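Local coordinates for Lin2891 protein (PDB 3DB0), which is a putative pyridoxamine 5'-phosphate oxidase that probably binds FMN, as its family does, although its own substrate and reaction are not established, at residues B[35-40]-B[66-71]; B[94-99]-B[113-118]; B[5-10]-B[40-45]. All coordinates share one frame; numbering follows the deposited sequence. Where two conformers were deposited one is given.

Interaction 1: residues B[35-40]-B[66-71]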
loop_
_atom_site.group_PDB
_atom_site.type_symbol
_atom_site.label_atom_id
_atom_site.label_comp_id
_atom_site.label_asym_id
_atom_site.label_seq_id
_atom_site.Cartn_x
_atom_site.Cartn_y
_atom_site.Cartn_z
HETATM N N MSE B 35 7.752 -4.828 5.989
HETATM C CA MSE B 35 7.811 -5.442 4.684
HETATM C C MSE B 35 6.433 -5.868 4.157
HETATM O O MSE B 35 5.409 -5.770 4.841
HETATM C CB MSE B 35 8.780 -6.626 4.665
HETATM C CG MSE B 35 8.311 -7.763 5.600
HETATM SE SE MSE B 35 9.603 -9.148 5.909
HETATM C CE MSE B 35 10.829 -8.016 6.982
ATOM N N THR B 36 6.454 -6.304 2.907
ATOM C CA THR B 36 5.253 -6.719 2.179
ATOM C C THR B 36 4.994 -8.177 2.458
ATOM O O THR B 36 5.929 -9.022 2.452
ATOM C CB THR B 36 5.398 -6.456 0.667
ATOM O OG1 THR B 36 5.652 -5.075 0.511
ATOM C CG2 THR B 36 4.115 -6.820 -0.160
ATOM N N PHE B 37 3.723 -8.410 2.784
ATOM C CA PHE B 37 3.153 -9.712 3.012
ATOM C C PHE B 37 2.018 -10.014 2.048
ATOM O O PHE B 37 1.058 -9.251 1.969
ATOM C CB PHE B 37 2.600 -9.819 4.428
ATOM C CG PHE B 37 3.670 -9.770 5.498
ATOM C CD1 PHE B 37 4.338 -10.936 5.903
ATOM C CD2 PHE B 37 4.080 -8.577 6.023
ATOM C CE1 PHE B 37 5.328 -10.894 6.866
ATOM C CE2 PHE B 37 5.103 -8.531 6.970
ATOM C CZ PHE B 37 5.722 -9.689 7.383
ATOM N N LEU B 38 2.129 -11.149 1.357
ATOM C CA LEU B 38 1.012 -11.732 0.603
ATOM C C LEU B 38 0.442 -12.830 1.512
ATOM O O LEU B 38 1.101 -13.293 2.468
ATOM C CB LEU B 38 1.504 -12.351 -0.733
ATOM C CG LEU B 38 2.234 -11.307 -1.603
ATOM C CD1 LEU B 38 2.563 -11.750 -3.011
ATOM C CD2 LEU B 38 1.350 -10.117 -1.723
ATOM N N HIS B 39 -0.783 -13.268 1.270
ATOM C CA HIS B 39 -1.307 -14.393 2.028
ATOM C C HIS B 39 -2.155 -15.273 1.130
ATOM O O HIS B 39 -2.636 -14.887 0.085
ATOM C CB HIS B 39 -2.164 -13.907 3.196
ATOM C CG HIS B 39 -3.436 -13.293 2.742
ATOM N ND1 HIS B 39 -4.644 -13.957 2.808
ATOM C CD2 HIS B 39 -3.666 -12.147 2.057
ATOM C CE1 HIS B 39 -5.574 -13.207 2.249
ATOM N NE2 HIS B 39 -5.005 -12.107 1.785
ATOM N N ASP B 40 -2.253 -16.490 1.571
ATOM C CA ASP B 40 -3.036 -17.522 0.987
ATOM C C ASP B 40 -3.736 -18.103 2.185
ATOM O O ASP B 40 -3.183 -18.920 2.954
ATOM C CB ASP B 40 -2.171 -18.598 0.345
ATOM C CG ASP B 40 -3.022 -19.783 -0.149
ATOM O OD1 ASP B 40 -4.155 -19.523 -0.547
ATOM O OD2 ASP B 40 -2.584 -20.943 -0.107
ATOM N N VAL B 66 4.622 -11.535 13.598
ATOM C CA VAL B 66 4.162 -10.488 12.639
ATOM C C VAL B 66 3.035 -9.622 13.224
ATOM O O VAL B 66 2.114 -10.129 13.845
ATOM C CB VAL B 66 3.665 -11.106 11.315
ATOM C CG1 VAL B 66 3.230 -10.006 10.299
ATOM C CG2 VAL B 66 4.761 -11.971 10.719
ATOM N N LEU B 67 3.182 -8.322 13.063
ATOM C CA LEU B 67 2.165 -7.361 13.404
ATOM C C LEU B 67 1.724 -6.780 12.072
ATOM O O LEU B 67 2.546 -6.339 11.251
ATOM C CB LEU B 67 2.665 -6.226 14.296
ATOM C CG LEU B 67 3.107 -6.578 15.727
ATOM C CD1 LEU B 67 3.498 -5.296 16.456
ATOM C CD2 LEU B 67 1.952 -7.189 16.387
ATOM N N ILE B 68 0.417 -6.815 11.877
ATOM C CA ILE B 68 -0.182 -6.350 10.645
ATOM C C ILE B 68 -1.562 -5.832 10.868
ATOM O O ILE B 68 -2.351 -6.391 11.614
ATOM C CB ILE B 68 -0.131 -7.450 9.491
ATOM C CG1 ILE B 68 -0.739 -6.930 8.150
ATOM C CG2 ILE B 68 -0.859 -8.739 9.887
ATOM C CD1 ILE B 68 -0.146 -7.616 6.946
ATOM N N GLY B 69 -1.834 -4.672 10.258
ATOM C CA GLY B 69 -3.174 -4.106 10.262
ATOM C C GLY B 69 -3.379 -2.818 11.039
ATOM O O GLY B 69 -4.439 -2.234 10.973
ATOM N N TYR B 70 -2.326 -2.329 11.680
ATOM C CA TYR B 70 -2.399 -1.124 12.482
ATOM C C TYR B 70 -2.323 0.146 11.589
ATOM O O TYR B 70 -1.262 0.546 11.132
ATOM C CB TYR B 70 -1.338 -1.169 13.587
ATOM C CG TYR B 70 -1.367 0.005 14.515
ATOM C CD1 TYR B 70 -1.975 -0.080 15.749
ATOM C CD2 TYR B 70 -0.853 1.244 14.107
ATOM C CE1 TYR B 70 -2.062 1.012 16.582
ATOM C CE2 TYR B 70 -0.930 2.355 14.934
ATOM C CZ TYR B 70 -1.536 2.220 16.178
ATOM O OH TYR B 70 -1.595 3.297 17.011
ATOM N N ASP B 71 -3.478 0.756 11.351
ATOM C CA ASP B 71 -3.619 1.950 10.496
ATOM C C ASP B 71 -3.607 3.244 11.316
ATOM O O ASP B 71 -3.013 4.250 10.924
ATOM C CB ASP B 71 -4.950 1.892 9.747
ATOM C CG ASP B 71 -5.018 0.746 8.791
ATOM O OD1 ASP B 71 -3.978 0.449 8.224
ATOM O OD2 ASP B 71 -6.092 0.140 8.625
#
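With CG of F37 anti to its own carbonyl carbon (chi1 -67°) and CG1 of V66 anti to the backbone N (chi1 -178°), the two side chains run at each other from opposite directions and meet inside the six-stranded antiparallel beta barrel, the fold shared with the FMN-binding relatives of pyridoxamine 5'-phosphate oxidase. Strands 29-40 and 63-68 are not neighbours in the sheet order: the contact spans the barrel interior, with the nearest CA atoms, those of F37 and I68, still 9.0 Å apart, and no hydrogen bond joins the segments.

V66 lays CG1 over one face of the F37 ring, displaced from the middle toward the rim. This is a CH-pi contact, with CG1 of V66 4.1 Å from the ring centroid of F37 and 22° off the ring normal. The second methyl of V66, CG2, reaches CE1 of F37 at 4.0 Å, so both branches of the valine fork bear on the far end of the ring. I68 serves the near end, where its CD1 stands 4.3 Å from CB of F37, a looser touch that approaches the ring obliquely.

All three residues are buried, and L22, L44 and I80 from other strands pack against them to continue this apolar core. Beyond I68 the strand ends and the chain continues as loop through G69, and Y70 stacks its ring on Y34 of a second subunit. The closest approach between the segments is CZ of F37 to CG1 of V66, at 3.8 Å.

Interaction 2: residues B[94-99]-B[113-118]; sequences ERIWEN and FVVIKI
W97 and F113 form the aromatic part of this contact, in which helix 90-100 packs on the outside of the six-stranded antiparallel barrel of the FMN-binding family. The six-membered ring of the tryptophan turns its edge to the face of the phenylalanine, with centroids 5.0 Å apart and planes inclined at 59°, a tilted edge-to-face pair. CE3 of W97 does the touching. It sits 3.6 Å above the plane of the F113 ring, over its centre, and its shortest approach is 3.7 Å to CD1 of F113. CG of W97 is anti to the backbone N (chi1 169°), which carries the six-membered ring over F113; CB of W97 also touches, 3.7 Å from CE2 of F113. Thus the same phenylalanine ring meets both the indole edge and the root of the tryptophan side chain.

The aliphatic part rests on I96, whose CG2 branch faces the strand while CG1 and CD1 lead away from it. That methyl touches CG2 of V115 at 3.8 Å and also lies near the plane of the F113 ring, at its edge, 4.1 Å from CZ of F113. F113 is therefore met at two places, over a face by W97 and at the rim by I96.

No hydrogen bond crosses between the segments; the polar indole NE1 of W97 is satisfied elsewhere, by the carbonyl O of E108, which probably helps fix the rotation of the indole.

Helix 90-100 lies across the start of strand 113-126, the short axes 9.0 Å apart and at 104°. F105 meets the W97 ring, and W104 of a third subunit meets F113 edge-to-face. Strand 113-126 runs between strands 43-49 and 77-86, while I96 also reaches L38 on strand 29-40.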
loop_
_atom_site.group_PDB
_atom_site.type_symbol
_atom_site.label_atom_id
_atom_site.label_comp_id
_atom_site.label_asym_id
_atom_site.label_seq_id
_atom_site.Cartn_x
_atom_site.Cartn_y
_atom_site.Cartn_z
ATOM N N GLU B 94 7.439 -18.606 -8.055
ATOM C CA GLU B 94 7.263 -17.902 -9.354
ATOM C C GLU B 94 6.004 -17.080 -9.347
ATOM O O GLU B 94 5.962 -15.959 -9.865
ATOM C CB GLU B 94 7.196 -18.891 -10.518
ATOM C CG GLU B 94 6.899 -18.238 -11.903
ATOM C CD GLU B 94 7.990 -17.293 -12.351
ATOM O OE1 GLU B 94 9.128 -17.514 -11.927
ATOM O OE2 GLU B 94 7.719 -16.328 -13.116
ATOM N N ARG B 95 4.971 -17.628 -8.730
ATOM C CA ARG B 95 3.735 -16.900 -8.599
ATOM C C ARG B 95 3.907 -15.617 -7.755
ATOM O O ARG B 95 3.440 -14.580 -8.124
ATOM C CB ARG B 95 2.663 -17.801 -8.002
ATOM C CG ARG B 95 1.335 -17.105 -7.839
ATOM C CD ARG B 95 0.890 -16.480 -9.136
ATOM N NE ARG B 95 0.619 -17.465 -10.195
ATOM C CZ ARG B 95 -0.556 -18.081 -10.341
ATOM N NH1 ARG B 95 -1.559 -17.819 -9.503
ATOM N NH2 ARG B 95 -0.728 -18.957 -11.309
ATOM N N ILE B 96 4.519 -15.736 -6.587
ATOM C CA ILE B 96 4.801 -14.628 -5.732
ATOM C C ILE B 96 5.697 -13.618 -6.499
ATOM O O ILE B 96 5.476 -12.409 -6.436
ATOM C CB ILE B 96 5.487 -15.075 -4.451
ATOM C CG1 ILE B 96 4.564 -15.979 -3.553
ATOM C CG2 ILE B 96 6.055 -13.879 -3.683
ATOM C CD1 ILE B 96 3.301 -15.342 -3.165
ATOM N N TRP B 97 6.711 -14.117 -7.216
ATOM C CA TRP B 97 7.610 -13.261 -7.989
ATOM C C TRP B 97 6.810 -12.405 -8.972
ATOM O O TRP B 97 6.995 -11.189 -9.085
ATOM C CB TRP B 97 8.717 -14.098 -8.693
ATOM C CG TRP B 97 9.534 -13.336 -9.705
ATOM C CD1 TRP B 97 9.536 -13.527 -11.069
ATOM C CD2 TRP B 97 10.427 -12.214 -9.467
ATOM N NE1 TRP B 97 10.389 -12.631 -11.671
ATOM C CE2 TRP B 97 10.933 -11.807 -10.718
ATOM C CE3 TRP B 97 10.859 -11.540 -8.330
ATOM C CZ2 TRP B 97 11.845 -10.763 -10.846
ATOM C CZ3 TRP B 97 11.752 -10.479 -8.482
ATOM C CH2 TRP B 97 12.220 -10.107 -9.710
ATOM N N GLU B 98 5.892 -13.047 -9.674
ATOM C CA GLU B 98 5.075 -12.394 -10.680
ATOM C C GLU B 98 4.125 -11.385 -10.056
ATOM O O GLU B 98 3.835 -10.344 -10.642
ATOM C CB GLU B 98 4.309 -13.455 -11.510
ATOM C CG GLU B 98 5.215 -14.194 -12.449
ATOM C CD GLU B 98 4.568 -15.365 -13.146
ATOM O OE1 GLU B 98 3.329 -15.498 -13.090
ATOM O OE2 GLU B 98 5.321 -16.172 -13.709
ATOM N N ASN B 99 3.640 -11.677 -8.860
ATOM C CA ASN B 99 2.750 -10.734 -8.187
ATOM C C ASN B 99 3.536 -9.508 -7.704
ATOM O O ASN B 99 3.142 -8.367 -7.916
ATOM C CB ASN B 99 2.020 -11.396 -7.033
ATOM C CG ASN B 99 1.106 -10.442 -6.316
ATOM O OD1 ASN B 99 1.508 -9.337 -5.923
ATOM N ND2 ASN B 99 -0.131 -10.860 -6.126
ATOM N N PHE B 113 16.252 -14.465 -5.661
ATOM C CA PHE B 113 14.905 -14.318 -5.110
ATOM C C PHE B 113 14.475 -15.552 -4.288
ATOM O O PHE B 113 14.645 -16.704 -4.668
ATOM C CB PHE B 113 13.878 -14.010 -6.190
ATOM C CG PHE B 113 12.494 -13.695 -5.646
ATOM C CD1 PHE B 113 12.242 -12.491 -5.064
ATOM C CD2 PHE B 113 11.464 -14.594 -5.760
ATOM C CE1 PHE B 113 10.975 -12.184 -4.580
ATOM C CE2 PHE B 113 10.213 -14.306 -5.319
ATOM C CZ PHE B 113 9.949 -13.094 -4.729
ATOM N N VAL B 114 13.920 -15.270 -3.126
ATOM C CA VAL B 114 13.437 -16.321 -2.258
ATOM C C VAL B 114 12.171 -15.823 -1.618
ATOM O O VAL B 114 11.859 -14.625 -1.653
ATOM C CB VAL B 114 14.459 -16.712 -1.182
ATOM C CG1 VAL B 114 15.733 -17.210 -1.833
ATOM C CG2 VAL B 114 14.712 -15.539 -0.228
ATOM N N VAL B 115 11.427 -16.774 -1.075
ATOM C CA VAL B 115 10.176 -16.481 -0.427
ATOM C C VAL B 115 10.183 -17.100 0.974
ATOM O O VAL B 115 10.539 -18.276 1.138
ATOM C CB VAL B 115 8.968 -16.977 -1.264
ATOM C CG1 VAL B 115 7.590 -16.862 -0.462
ATOM C CG2 VAL B 115 8.910 -16.250 -2.662
ATOM N N ILE B 116 9.890 -16.248 1.950
ATOM C CA ILE B 116 9.679 -16.639 3.326
ATOM C C ILE B 116 8.211 -16.939 3.536
ATOM O O ILE B 116 7.314 -16.086 3.380
ATOM C CB ILE B 116 10.182 -15.601 4.335
ATOM C CG1 ILE B 116 11.673 -15.362 4.076
ATOM C CG2 ILE B 116 9.915 -16.116 5.790
ATOM C CD1 ILE B 116 12.302 -14.120 4.742
ATOM N N LYS B 117 7.979 -18.201 3.885
ATOM C CA LYS B 117 6.641 -18.711 4.164
ATOM C C LYS B 117 6.461 -18.655 5.642
ATOM O O LYS B 117 7.356 -19.051 6.392
ATOM C CB LYS B 117 6.504 -20.163 3.702
ATOM C CG LYS B 117 5.139 -20.814 4.024
ATOM C CD LYS B 117 5.165 -22.360 3.816
ATOM C CE LYS B 117 3.780 -22.884 3.832
ATOM N NZ LYS B 117 3.696 -24.370 3.634
ATOM N N ILE B 118 5.329 -18.132 6.082
ATOM C CA ILE B 118 5.056 -18.099 7.518
ATOM C C ILE B 118 3.771 -18.827 7.830
ATOM O O ILE B 118 2.670 -18.406 7.417
ATOM C CB ILE B 118 5.015 -16.660 8.084
ATOM C CG1 ILE B 118 6.361 -15.963 7.834
ATOM C CG2 ILE B 118 4.616 -16.667 9.568
ATOM C CD1 ILE B 118 6.286 -14.489 7.810
#

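Interaction 3: residues B[5-10]-B[40-45]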
loop_
_atom_site.group_PDB
_atom_site.type_symbol
_atom_site.label_atom_id
_atom_site.label_comp_id
_atom_site.label_asym_id
_atom_site.label_seq_id
_atom_site.Cartn_x
_atom_site.Cartn_y
_atom_site.Cartn_z
ATOM N N GLU B 5 -16.367 -16.759 12.717
ATOM C CA GLU B 5 -16.332 -15.360 12.184
ATOM C C GLU B 5 -14.982 -14.721 12.541
ATOM O O GLU B 5 -14.609 -13.658 12.005
ATOM C CB GLU B 5 -17.499 -14.519 12.740
ATOM C CG GLU B 5 -17.512 -14.381 14.251
ATOM N N LEU B 6 -14.281 -15.369 13.476
ATOM C CA LEU B 6 -12.961 -14.905 13.901
ATOM C C LEU B 6 -12.009 -14.987 12.717
ATOM O O LEU B 6 -11.268 -14.029 12.495
ATOM C CB LEU B 6 -12.423 -15.692 15.107
ATOM C CG LEU B 6 -11.033 -15.310 15.631
ATOM C CD1 LEU B 6 -10.906 -13.832 15.824
ATOM C CD2 LEU B 6 -10.711 -16.046 16.928
ATOM N N GLU B 7 -12.040 -16.104 11.960
ATOM C CA GLU B 7 -11.149 -16.249 10.783
ATOM C C GLU B 7 -11.549 -15.145 9.859
ATOM O O GLU B 7 -10.706 -14.551 9.214
ATOM C CB GLU B 7 -11.354 -17.495 9.885
ATOM C CG GLU B 7 -11.362 -18.875 10.452
ATOM C CD GLU B 7 -10.208 -19.119 11.321
ATOM O OE1 GLU B 7 -10.009 -18.223 12.156
ATOM O OE2 GLU B 7 -9.555 -20.190 11.198
ATOM N N ASP B 8 -12.866 -14.967 9.718
ATOM C CA ASP B 8 -13.377 -13.986 8.773
ATOM C C ASP B 8 -12.821 -12.636 9.103
ATOM O O ASP B 8 -12.402 -11.931 8.219
ATOM C CB ASP B 8 -14.906 -13.987 8.682
ATOM C CG ASP B 8 -15.434 -15.140 7.814
ATOM O OD1 ASP B 8 -14.606 -15.804 7.156
ATOM O OD2 ASP B 8 -16.660 -15.362 7.787
ATOM N N LYS B 9 -12.704 -12.317 10.384
ATOM C CA LYS B 9 -12.143 -11.009 10.769
ATOM C C LYS B 9 -10.629 -10.970 10.523
ATOM O O LYS B 9 -10.070 -9.968 10.112
ATOM C CB LYS B 9 -12.507 -10.640 12.232
ATOM N N ILE B 10 -9.970 -12.092 10.758
ATOM C CA ILE B 10 -8.526 -12.185 10.532
ATOM C C ILE B 10 -8.289 -11.969 9.054
ATOM O O ILE B 10 -7.454 -11.160 8.664
ATOM C CB ILE B 10 -7.962 -13.531 11.031
ATOM C CG1 ILE B 10 -8.033 -13.606 12.534
ATOM C CG2 ILE B 10 -6.469 -13.753 10.625
ATOM C CD1 ILE B 10 -7.891 -14.991 13.104
ATOM N N ASP B 40 -2.253 -16.490 1.571
ATOM C CA ASP B 40 -3.036 -17.522 0.987
ATOM C C ASP B 40 -3.736 -18.103 2.185
ATOM O O ASP B 40 -3.183 -18.920 2.954
ATOM C CB ASP B 40 -2.171 -18.598 0.345
ATOM C CG ASP B 40 -3.022 -19.783 -0.149
ATOM O OD1 ASP B 40 -4.155 -19.523 -0.547
ATOM O OD2 ASP B 40 -2.584 -20.943 -0.107
ATOM N N GLY B 41 -4.961 -17.682 2.391
ATOM C CA GLY B 41 -5.631 -18.127 3.597
ATOM C C GLY B 41 -4.869 -17.459 4.719
ATOM O O GLY B 41 -4.457 -16.296 4.596
ATOM N N LEU B 42 -4.645 -18.199 5.794
ATOM C CA LEU B 42 -3.919 -17.654 6.946
ATOM C C LEU B 42 -2.398 -17.857 6.829
ATOM O O LEU B 42 -1.628 -17.453 7.725
ATOM C CB LEU B 42 -4.445 -18.210 8.265
ATOM C CG LEU B 42 -5.935 -18.023 8.584
ATOM C CD1 LEU B 42 -6.141 -18.476 10.005
ATOM C CD2 LEU B 42 -6.418 -16.601 8.385
ATOM N N THR B 43 -1.961 -18.433 5.714
ATOM C CA THR B 43 -0.501 -18.543 5.443
ATOM C C THR B 43 0.059 -17.237 4.837
ATOM O O THR B 43 -0.485 -16.681 3.890
ATOM C CB THR B 43 -0.150 -19.764 4.580
ATOM O OG1 THR B 43 -0.449 -20.957 5.319
ATOM C CG2 THR B 43 1.345 -19.806 4.224
ATOM N N LEU B 44 1.146 -16.746 5.415
ATOM C CA LEU B 44 1.782 -15.534 4.932
ATOM C C LEU B 44 3.066 -15.844 4.152
ATOM O O LEU B 44 3.733 -16.884 4.356
ATOM C CB LEU B 44 2.114 -14.598 6.076
ATOM C CG LEU B 44 1.006 -14.008 6.955
ATOM C CD1 LEU B 44 1.618 -12.980 7.879
ATOM C CD2 LEU B 44 -0.103 -13.359 6.221
ATOM N N TYR B 45 3.351 -14.970 3.200
ATOM C CA TYR B 45 4.533 -15.089 2.339
ATOM C C TYR B 45 5.136 -13.703 2.249
ATOM O O TYR B 45 4.441 -12.689 2.172
ATOM C CB TYR B 45 4.192 -15.600 0.928
ATOM C CG TYR B 45 3.621 -17.006 0.864
ATOM C CD1 TYR B 45 4.447 -18.125 0.941
ATOM C CD2 TYR B 45 2.286 -17.210 0.649
ATOM C CE1 TYR B 45 3.930 -19.419 0.869
ATOM C CE2 TYR B 45 1.756 -18.490 0.565
ATOM C CZ TYR B 45 2.581 -19.588 0.683
ATOM O OH TYR B 45 2.058 -20.838 0.647
#
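L42 packs against the N-terminal helix 6-16 in a small, mainly apolar contact at the outer part of the fold, where the hairpin between strands 29-40 and 43-49 turns beside the first turns of that helix. The hairpin is closed by a type II' beta turn from D40 to T43, with G41 and L42 at its two central positions. Its ends are tied by two backbone hydrogen bonds, D40 N to T43 O and T43 N to D40 O, and the leucine projects from this turn toward the helix.

The two methyls of L42 divide the work. CD2 meets CG2 of I10 at 3.6 Å, the two side chains crossing at about a right angle. CG2 of I10 is the branch anti to the backbone N, whereas CG1 runs beside it (chi1 -68°). The other methyl, CD1 of L42, lies 4.0 Å from the carboxylate oxygen OE2 of E7, whose chain bends at chi2 (-50°) and crosses the leucine also at about a right angle.

L11 of the same helix adds to the packing on L42, and I10 reaches on to L78 of strand 77-86. Burial grades from the enclosed isoleucine to the exposed glutamate. With no hydrogen bond or salt bridge across the segments, the attraction is probably hydrophobic and resides in the I10-L42 pair, while the carboxylate of E7 brushes a methyl at the exposed margin.

Overall arrangement
All three contacts draw on one antiparallel barrel. Interactions 1 and 3 lie closest, with centres about 11 Å apart; they share D40 and cross along the chain, using consecutive strands 29-40 and 43-49. Interaction 2 follows both in sequence, with its centre about 15 Å from that of interaction 1 and 18 Å from that of interaction 3. Strand 43-49 pairs with 29-40 and with 113-126, linking the three through the sheet, where I118 N lies 2.7 Å from L44 O, a probable hydrogen bond. Interaction 1 lies in the barrel interior, interaction 2 seats helix 90-100 on the outer surface, and interaction 3 is a partly exposed contact between helix 6-16 and a hairpin.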